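Local structure of uncharacterized protein GSU0716 (Geobacter sulfurreducens PCA, 3BIJ) at residues D133-M143 and R163-V171; Q212-F223 and M251-F259. The protein is of unknown function but belongs to the caspase-like C14 peptidase family and may act as a cysteine endopeptidase. All blocks are in the same frame, centred on the assembly; numbering follows the deposited sequence.

Interaction 1: residues D133-M143 and R163-V171; sequences DSCHSGTVVKM and RYRAMPQSV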
loop_
_atom_site.group_PDB
_atom_site.type_symbol
_atom_site.label_atom_id
_atom_site.label_comp_id
_atom_site.label_asym_id
_atom_site.label_seq_id
_atom_site.Cartn_x
_atom_site.Cartn_y
_atom_site.Cartn_z
ATOM N N ASP A 133 -5.049 10.746 27.517
ATOM C CA ASP A 133 -5.154 10.547 26.069
ATOM C C ASP A 133 -3.837 11.017 25.493
ATOM O O ASP A 133 -3.757 12.053 24.829
ATOM C CB ASP A 133 -6.303 11.366 25.469
ATOM C CG ASP A 133 -6.592 10.993 24.024
ATOM O OD1 ASP A 133 -5.759 10.280 23.421
ATOM O OD2 ASP A 133 -7.645 11.418 23.489
ATOM N N SER A 134 -2.800 10.242 25.773
ATOM C CA SER A 134 -1.453 10.562 25.334
ATOM C C SER A 134 -0.689 9.253 25.096
ATOM O O SER A 134 -1.236 8.167 25.284
ATOM C CB SER A 134 -0.766 11.393 26.422
ATOM O OG SER A 134 0.510 11.825 26.022
ATOM N N CYS A 135 0.574 9.368 24.693
ATOM C CA CYS A 135 1.408 8.202 24.426
ATOM C C CYS A 135 2.880 8.564 24.577
ATOM O O CYS A 135 3.214 9.701 24.910
ATOM C CB CYS A 135 1.155 7.706 23.010
ATOM S SG CYS A 135 1.626 8.910 21.769
ATOM N N HIS A 136 3.758 7.595 24.327
ATOM C CA HIS A 136 5.199 7.816 24.442
ATOM C C HIS A 136 5.932 7.235 23.247
ATOM O O HIS A 136 5.485 6.251 22.670
ATOM C CB HIS A 136 5.717 7.178 25.729
ATOM C CG HIS A 136 5.184 7.828 26.966
ATOM N ND1 HIS A 136 5.611 9.067 27.397
ATOM C CD2 HIS A 136 4.215 7.442 27.832
ATOM C CE1 HIS A 136 4.928 9.416 28.473
ATOM N NE2 HIS A 136 4.074 8.450 28.757
ATOM N N SER A 137 7.049 7.847 22.863
ATOM C CA SER A 137 7.826 7.346 21.734
ATOM C C SER A 137 8.245 5.910 21.983
ATOM O O SER A 137 8.396 5.135 21.047
ATOM C CB SER A 137 9.085 8.184 21.529
ATOM O OG SER A 137 8.764 9.492 21.120
ATOM N N GLY A 138 8.432 5.557 23.249
ATOM C CA GLY A 138 8.861 4.211 23.570
ATOM C C GLY A 138 10.262 3.970 23.029
ATOM O O GLY A 138 11.104 4.878 23.005
ATOM N N THR A 139 10.507 2.748 22.571
ATOM C CA THR A 139 11.814 2.380 22.039
ATOM C C THR A 139 11.833 2.398 20.512
ATOM O O THR A 139 10.805 2.634 19.872
ATOM C CB THR A 139 12.246 0.975 22.540
ATOM O OG1 THR A 139 11.389 -0.031 21.985
ATOM C CG2 THR A 139 12.169 0.909 24.060
ATOM N N VAL A 140 13.005 2.152 19.931
ATOM C CA VAL A 140 13.146 2.150 18.479
ATOM C C VAL A 140 12.220 1.125 17.821
ATOM O O VAL A 140 11.798 1.307 16.685
ATOM C CB VAL A 140 14.619 1.874 18.063
ATOM C CG1 VAL A 140 15.124 0.593 18.703
ATOM C CG2 VAL A 140 14.729 1.806 16.547
ATOM N N VAL A 141 11.883 0.057 18.540
ATOM C CA VAL A 141 11.004 -0.959 17.976
ATOM C C VAL A 141 9.613 -0.386 17.656
ATOM O O VAL A 141 8.988 -0.754 16.655
ATOM C CB VAL A 141 10.852 -2.149 18.928
ATOM C CG1 VAL A 141 12.220 -2.593 19.411
ATOM C CG2 VAL A 141 9.974 -1.773 20.098
ATOM N N LYS A 142 9.130 0.517 18.508
ATOM C CA LYS A 142 7.827 1.129 18.291
ATOM C C LYS A 142 7.952 2.019 17.079
ATOM O O LYS A 142 7.079 2.045 16.210
ATOM C CB LYS A 142 7.400 1.980 19.496
ATOM C CG LYS A 142 5.998 2.566 19.347
ATOM C CD LYS A 142 5.618 3.514 20.472
ATOM C CE LYS A 142 5.510 2.811 21.805
ATOM N NZ LYS A 142 4.992 3.711 22.884
HETATM N N MSE A 143 9.049 2.761 17.032
HETATM C CA MSE A 143 9.315 3.659 15.916
HETATM C C MSE A 143 9.390 2.843 14.633
HETATM O O MSE A 143 8.916 3.272 13.586
HETATM C CB MSE A 143 10.632 4.399 16.158
HETATM C CG MSE A 143 10.498 5.918 16.156
HETATM SE SE MSE A 143 9.142 6.588 17.373
HETATM C CE MSE A 143 7.628 6.723 16.128
ATOM N N ARG A 163 -1.410 12.936 13.242
ATOM C CA ARG A 163 -0.531 13.332 14.341
ATOM C C ARG A 163 -0.701 12.449 15.575
ATOM O O ARG A 163 -1.810 12.072 15.945
ATOM C CB ARG A 163 -0.792 14.789 14.756
ATOM C CG ARG A 163 -0.646 15.811 13.646
ATOM C CD ARG A 163 -1.044 17.210 14.113
ATOM N NE ARG A 163 -2.371 17.229 14.733
ATOM C CZ ARG A 163 -3.498 16.862 14.122
ATOM N NH1 ARG A 163 -3.466 16.442 12.865
ATOM N NH2 ARG A 163 -4.660 16.908 14.766
ATOM N N TYR A 164 0.412 12.142 16.221
ATOM C CA TYR A 164 0.394 11.328 17.416
ATOM C C TYR A 164 0.863 12.197 18.581
ATOM O O TYR A 164 1.728 13.053 18.424
ATOM C CB TYR A 164 1.308 10.125 17.216
ATOM C CG TYR A 164 0.784 9.121 16.209
ATOM C CD1 TYR A 164 -0.291 8.287 16.528
ATOM C CD2 TYR A 164 1.392 8.964 14.965
ATOM C CE1 TYR A 164 -0.740 7.310 15.639
ATOM C CE2 TYR A 164 0.950 7.988 14.062
ATOM C CZ TYR A 164 -0.109 7.168 14.411
ATOM O OH TYR A 164 -0.528 6.168 13.571
ATOM N N ARG A 165 0.283 11.970 19.753
ATOM C CA ARG A 165 0.603 12.753 20.929
ATOM C C ARG A 165 1.856 12.308 21.665
ATOM O O ARG A 165 1.862 12.148 22.885
ATOM C CB ARG A 165 -0.612 12.761 21.850
ATOM C CG ARG A 165 -1.817 13.440 21.206
ATOM C CD ARG A 165 -3.034 13.480 22.122
ATOM N NE ARG A 165 -4.107 14.291 21.565
ATOM C CZ ARG A 165 -5.292 14.466 22.137
ATOM N NH1 ARG A 165 -6.198 15.234 21.541
ATOM N NH2 ARG A 165 -5.564 13.870 23.299
ATOM N N ALA A 166 2.927 12.116 20.907
ATOM C CA ALA A 166 4.198 11.711 21.490
ATOM C C ALA A 166 5.284 12.643 20.977
ATOM O O ALA A 166 5.354 12.943 19.782
ATOM C CB ALA A 166 4.522 10.279 21.105
HETATM N N MSE A 167 6.136 13.098 21.885
HETATM C CA MSE A 167 7.216 13.980 21.502
HETATM C C MSE A 167 8.241 13.151 20.728
HETATM O O MSE A 167 8.584 12.032 21.135
HETATM C CB MSE A 167 7.839 14.608 22.751
HETATM C CG MSE A 167 9.071 15.450 22.492
HETATM SE SE MSE A 167 9.692 16.354 24.115
HETATM C CE MSE A 167 10.132 14.785 25.202
ATOM N N PRO A 168 8.709 13.661 19.574
ATOM C CA PRO A 168 9.697 12.904 18.798
ATOM C C PRO A 168 11.000 12.721 19.569
ATOM O O PRO A 168 11.459 13.632 20.254
ATOM C CB PRO A 168 9.849 13.733 17.527
ATOM C CG PRO A 168 9.448 15.104 17.952
ATOM C CD PRO A 168 8.278 14.863 18.842
ATOM N N GLN A 169 11.589 11.538 19.455
ATOM C CA GLN A 169 12.815 11.228 20.171
ATOM C C GLN A 169 13.911 12.262 20.008
ATOM O O GLN A 169 14.638 12.559 20.954
ATOM C CB GLN A 169 13.335 9.861 19.752
ATOM C CG GLN A 169 12.416 8.731 20.150
ATOM C CD GLN A 169 13.010 7.375 19.846
ATOM O OE1 GLN A 169 12.393 6.346 20.121
ATOM N NE2 GLN A 169 14.216 7.363 19.276
ATOM N N SER A 170 14.048 12.814 18.811
ATOM C CA SER A 170 15.079 13.818 18.607
ATOM C C SER A 170 14.875 15.006 19.547
ATOM O O SER A 170 15.807 15.443 20.223
ATOM C CB SER A 170 15.071 14.269 17.160
ATOM O OG SER A 170 15.341 13.145 16.343
ATOM N N VAL A 171 13.644 15.511 19.595
ATOM C CA VAL A 171 13.300 16.631 20.454
ATOM C C VAL A 171 13.486 16.270 21.921
ATOM O O VAL A 171 13.927 17.095 22.712
ATOM C CB VAL A 171 11.836 17.061 20.240
ATOM C CG1 VAL A 171 11.441 18.125 21.264
ATOM C CG2 VAL A 171 11.660 17.600 18.833
HETATM O O HOH W 1 7.855 10.329 24.050
#
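R165 extends its side chain across D133, so that NH2 lies 3.0 Å from D133 O, in a caspase-type fold whose sequence DSCHSG matches the motif around the nucleophilic cysteine of metacaspases. That bond is nearly straight at 170° and uses a lone pair of the carbonyl, which lies in the guanidinium plane. The same NH2 forms a salt bridge to D133 OD2 at 3.2 Å, the carboxylate being turned 48° against the guanidinium. D32 pairs with NH2 and D216 with NH1, so an arginine suits this pocket of three acids; D133 OD2 is also hydrogen-bonded to T224 OG1. The acids are consistent with the pocket that in metacaspases receives the basic residue before the scissile bond; C135 SG lies 3.4 Å from the backbone C of R165, as if that residue sat there. With SG between its backbone N and carbonyl carbon (chi1 63°), C135 also meets the small methyl of A166, SG to CB 3.3 Å. Farther along, S137 CB rests on Q169 CG at 3.6 Å, while water 1 accepts from S137 N and gives a weak bond to M167 O. G138 has positive phi, and a CB there would strike K142. That lysine turns back from helix 140-145: its NZ, also bonded to D210 O and Q212 O, meets H136 O at 2.6 Å, tilted from the carbonyl plane.

Interaction 2: residues Q212-F223 and M251-F259; sequences QLSQDGAFNGAF and MPPDQTPNF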
loop_
_atom_site.group_PDB
_atom_site.type_symbol
_atom_site.label_atom_id
_atom_site.label_comp_id
_atom_site.label_asym_id
_atom_site.label_seq_id
_atom_site.Cartn_x
_atom_site.Cartn_y
_atom_site.Cartn_z
ATOM N N GLN A 212 2.018 1.171 21.709
ATOM C CA GLN A 212 1.241 1.879 20.694
ATOM C C GLN A 212 1.407 3.384 20.828
ATOM O O GLN A 212 2.125 3.861 21.702
ATOM C CB GLN A 212 -0.241 1.513 20.798
ATOM C CG GLN A 212 -0.532 0.040 20.594
ATOM C CD GLN A 212 -1.979 -0.278 20.838
ATOM O OE1 GLN A 212 -2.557 0.186 21.819
ATOM N NE2 GLN A 212 -2.582 -1.070 19.950
ATOM N N LEU A 213 0.754 4.121 19.937
ATOM C CA LEU A 213 0.798 5.577 19.958
ATOM C C LEU A 213 -0.632 6.061 19.948
ATOM O O LEU A 213 -1.510 5.381 19.412
ATOM C CB LEU A 213 1.516 6.126 18.730
ATOM C CG LEU A 213 3.035 6.000 18.664
ATOM C CD1 LEU A 213 3.499 6.713 17.422
ATOM C CD2 LEU A 213 3.691 6.611 19.907
ATOM N N SER A 214 -0.863 7.230 20.542
ATOM C CA SER A 214 -2.205 7.815 20.604
ATOM C C SER A 214 -2.387 8.863 19.528
ATOM O O SER A 214 -1.600 9.800 19.419
ATOM C CB SER A 214 -2.461 8.441 21.976
ATOM O OG SER A 214 -2.661 7.439 22.947
ATOM N N GLN A 215 -3.446 8.715 18.751
ATOM C CA GLN A 215 -3.703 9.633 17.661
ATOM C C GLN A 215 -4.398 10.930 18.068
ATOM O O GLN A 215 -5.330 10.929 18.868
ATOM C CB GLN A 215 -4.509 8.910 16.595
ATOM C CG GLN A 215 -4.455 9.577 15.265
ATOM C CD GLN A 215 -4.973 8.685 14.160
ATOM O OE1 GLN A 215 -4.424 7.601 13.909
ATOM N NE2 GLN A 215 -6.037 9.134 13.483
ATOM N N ASP A 216 -3.919 12.041 17.525
ATOM C CA ASP A 216 -4.498 13.344 17.800
ATOM C C ASP A 216 -5.447 13.683 16.656
ATOM O O ASP A 216 -5.002 13.995 15.553
ATOM C CB ASP A 216 -3.408 14.407 17.867
ATOM C CG ASP A 216 -3.974 15.813 17.990
ATOM O OD1 ASP A 216 -3.545 16.714 17.235
ATOM O OD2 ASP A 216 -4.849 16.028 18.851
ATOM N N GLY A 217 -6.746 13.616 16.911
ATOM C CA GLY A 217 -7.708 13.937 15.874
ATOM C C GLY A 217 -7.785 15.435 15.635
ATOM O O GLY A 217 -7.071 16.204 16.285
ATOM N N ALA A 218 -8.647 15.860 14.712
ATOM C CA ALA A 218 -8.782 17.286 14.420
ATOM C C ALA A 218 -9.678 18.024 15.419
ATOM O O ALA A 218 -9.550 19.240 15.580
ATOM C CB ALA A 218 -9.305 17.484 13.007
ATOM N N PHE A 219 -10.569 17.291 16.097
ATOM C CA PHE A 219 -11.473 17.904 17.078
ATOM C C PHE A 219 -11.452 17.313 18.486
ATOM O O PHE A 219 -12.155 17.786 19.378
ATOM C CB PHE A 219 -12.893 17.911 16.535
ATOM C CG PHE A 219 -12.977 18.454 15.148
ATOM C CD1 PHE A 219 -12.851 17.595 14.054
ATOM C CD2 PHE A 219 -13.077 19.831 14.928
ATOM C CE1 PHE A 219 -12.816 18.092 12.761
ATOM C CE2 PHE A 219 -13.042 20.341 13.638
ATOM C CZ PHE A 219 -12.909 19.470 12.547
ATOM N N ASN A 220 -10.662 16.262 18.657
ATOM C CA ASN A 220 -10.421 15.604 19.935
ATOM C C ASN A 220 -9.642 14.324 19.662
ATOM O O ASN A 220 -9.646 13.811 18.537
ATOM C CB ASN A 220 -11.706 15.335 20.754
ATOM C CG ASN A 220 -12.846 14.861 19.928
ATOM O OD1 ASN A 220 -12.657 14.117 18.964
ATOM N ND2 ASN A 220 -14.058 15.266 20.305
ATOM N N GLY A 221 -8.933 13.844 20.676
ATOM C CA GLY A 221 -8.139 12.644 20.511
ATOM C C GLY A 221 -8.967 11.471 20.028
ATOM O O GLY A 221 -10.181 11.443 20.197
ATOM N N ALA A 222 -8.319 10.499 19.411
ATOM C CA ALA A 222 -9.043 9.339 18.939
ATOM C C ALA A 222 -9.736 8.699 20.141
ATOM O O ALA A 222 -10.924 8.386 20.093
ATOM C CB ALA A 222 -8.077 8.344 18.285
ATOM N N PHE A 223 -8.985 8.509 21.220
ATOM C CA PHE A 223 -9.535 7.904 22.429
ATOM C C PHE A 223 -10.680 8.747 23.018
ATOM O O PHE A 223 -11.800 8.264 23.208
ATOM C CB PHE A 223 -8.427 7.714 23.480
ATOM C CG PHE A 223 -8.947 7.420 24.864
ATOM C CD1 PHE A 223 -9.876 6.400 25.083
ATOM C CD2 PHE A 223 -8.514 8.170 25.949
ATOM C CE1 PHE A 223 -10.365 6.137 26.369
ATOM C CE2 PHE A 223 -8.993 7.920 27.232
ATOM C CZ PHE A 223 -9.921 6.901 27.443
HETATM N N MSE A 251 -12.376 1.189 18.903
HETATM C CA MSE A 251 -11.027 1.625 18.582
HETATM C C MSE A 251 -10.287 0.710 17.626
HETATM O O MSE A 251 -10.474 -0.498 17.641
HETATM C CB MSE A 251 -10.224 1.721 19.867
HETATM C CG MSE A 251 -10.743 2.750 20.852
HETATM SE SE MSE A 251 -10.457 4.576 20.214
HETATM C CE MSE A 251 -8.553 4.724 20.525
ATOM N N PRO A 252 -9.410 1.279 16.792
ATOM C CA PRO A 252 -8.632 0.496 15.832
ATOM C C PRO A 252 -7.598 -0.360 16.578
ATOM O O PRO A 252 -7.122 0.019 17.659
ATOM C CB PRO A 252 -7.992 1.569 14.957
ATOM C CG PRO A 252 -7.811 2.728 15.907
ATOM C CD PRO A 252 -9.111 2.718 16.675
ATOM N N PRO A 253 -7.225 -1.521 16.010
ATOM C CA PRO A 253 -6.254 -2.420 16.644
ATOM C C PRO A 253 -4.879 -1.833 16.948
ATOM O O PRO A 253 -4.169 -2.357 17.801
ATOM C CB PRO A 253 -6.193 -3.601 15.679
ATOM C CG PRO A 253 -6.483 -2.966 14.348
ATOM C CD PRO A 253 -7.621 -2.020 14.682
ATOM N N ASP A 254 -4.519 -0.742 16.266
ATOM C CA ASP A 254 -3.218 -0.098 16.465
ATOM C C ASP A 254 -3.266 0.927 17.609
ATOM O O ASP A 254 -2.254 1.557 17.944
ATOM C CB ASP A 254 -2.754 0.572 15.163
ATOM C CG ASP A 254 -3.517 1.837 14.854
ATOM O OD1 ASP A 254 -4.769 1.814 14.847
ATOM O OD2 ASP A 254 -2.860 2.870 14.607
ATOM N N GLN A 255 -4.453 1.105 18.186
ATOM C CA GLN A 255 -4.644 2.012 19.317
ATOM C C GLN A 255 -5.708 1.462 20.266
ATOM O O GLN A 255 -6.905 1.560 19.996
ATOM C CB GLN A 255 -5.068 3.420 18.877
ATOM C CG GLN A 255 -4.882 4.400 20.034
ATOM C CD GLN A 255 -5.263 5.839 19.733
ATOM O OE1 GLN A 255 -5.200 6.294 18.599
ATOM N NE2 GLN A 255 -5.628 6.567 20.768
ATOM N N THR A 256 -5.266 0.888 21.381
ATOM C CA THR A 256 -6.185 0.307 22.353
ATOM C C THR A 256 -5.991 0.952 23.711
ATOM O O THR A 256 -4.921 0.831 24.305
ATOM C CB THR A 256 -5.953 -1.219 22.533
ATOM O OG1 THR A 256 -5.933 -1.862 21.254
ATOM C CG2 THR A 256 -7.066 -1.829 23.382
ATOM N N PRO A 257 -7.014 1.666 24.214
ATOM C CA PRO A 257 -6.854 2.291 25.530
ATOM C C PRO A 257 -6.697 1.204 26.583
ATOM O O PRO A 257 -7.244 0.106 26.446
ATOM C CB PRO A 257 -8.130 3.131 25.680
ATOM C CG PRO A 257 -9.103 2.495 24.731
ATOM C CD PRO A 257 -8.243 2.140 23.553
ATOM N N ASN A 258 -5.924 1.511 27.620
ATOM C CA ASN A 258 -5.654 0.561 28.685
ATOM C C ASN A 258 -6.404 0.841 29.986
ATOM O O ASN A 258 -6.684 1.990 30.339
ATOM C CB ASN A 258 -4.161 0.543 28.970
ATOM C CG ASN A 258 -3.714 -0.732 29.629
ATOM O OD1 ASN A 258 -2.845 -0.712 30.495
ATOM N ND2 ASN A 258 -4.298 -1.858 29.218
ATOM N N PHE A 259 -6.701 -0.237 30.701
ATOM C CA PHE A 259 -7.409 -0.182 31.968
ATOM C C PHE A 259 -6.460 -0.704 33.061
ATOM O O PHE A 259 -6.335 -1.911 33.269
ATOM C CB PHE A 259 -8.673 -1.045 31.855
ATOM C CG PHE A 259 -9.633 -0.894 33.002
ATOM C CD1 PHE A 259 -9.447 -1.599 34.184
ATOM C CD2 PHE A 259 -10.731 -0.049 32.895
ATOM C CE1 PHE A 259 -10.339 -1.464 35.239
ATOM C CE2 PHE A 259 -11.621 0.088 33.943
ATOM C CZ PHE A 259 -11.423 -0.621 35.114
HETATM O O HOH W 2 -6.208 9.308 21.043
#
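Q255 pushes its straight side chain like a peg into the hollow between the backbone of S214 and Q215 and the start of helix 222-231. CG lies anti to the backbone N (chi1 -165°), which carries the amide past L213 O and close to S214 CA. There OE1 takes the N-H of Q215 at 3.0 Å, approached from above the carbonyl plane, and the small methyl of A222 fits against it, CB 3.5 Å from OE1. Q255 NE2 points to water 2, 2.8 Å away, which also gives to Q215 O and accepts from F223 N, so that one water ties Q255, Q215 and the helix start together. Beside this, selenomethionine M251, bent at chi2 and chi3, folds its CE to 3.8 Å from F223 CA. The F223 ring meets the pyrrolidine of P257 obliquely, CD1 to CB 3.8 Å, with I205 and F131 of the sheet also touching it. At the other end Q212 lies over the type I turn P252-Q255 and its OE1 accepts from T256 N at 2.8 Å, fairly straight (161°) with the donor tilted from the carbonyl plane, as well as from Q209 N. Its NE2 bonds P253 O of a neighbouring subunit, and the pairing is reciprocal. A leucine in place of Q212 would probably leave T256 N and that neighbour's P253 carbonyl without these partners. Thus the turn leading from helix 240-250 into strand 258-263 docks on the loop after strand 201-206, its antiparallel partner in the central sheet of the caspase-like alpha/beta fold.

How the interactions relate
Both contacts are largely buried, and they meet through the small antiparallel pair of strands 163-164 and 215-216. R163 NH2 meets D216 OD1 there at 2.7 Å; just before the second strand, S134 O lies 2.8 Å from S214 OG, a probable hydrogen bond. Interaction 1 is the more ionic, with an arginine sunk among acids beside the cysteine motif at the end of strand 127-133. Interaction 2 instead relies on neutral glutamine amides, a bound water and apolar packing behind them. The 212-223 segment serves both: D216 supports the arginines of 163-171, while Q215 and F223 receive 251-259. Each contact also touches the same neighbouring subunit, interaction 1 by packing and interaction 2 by hydrogen bonds as well.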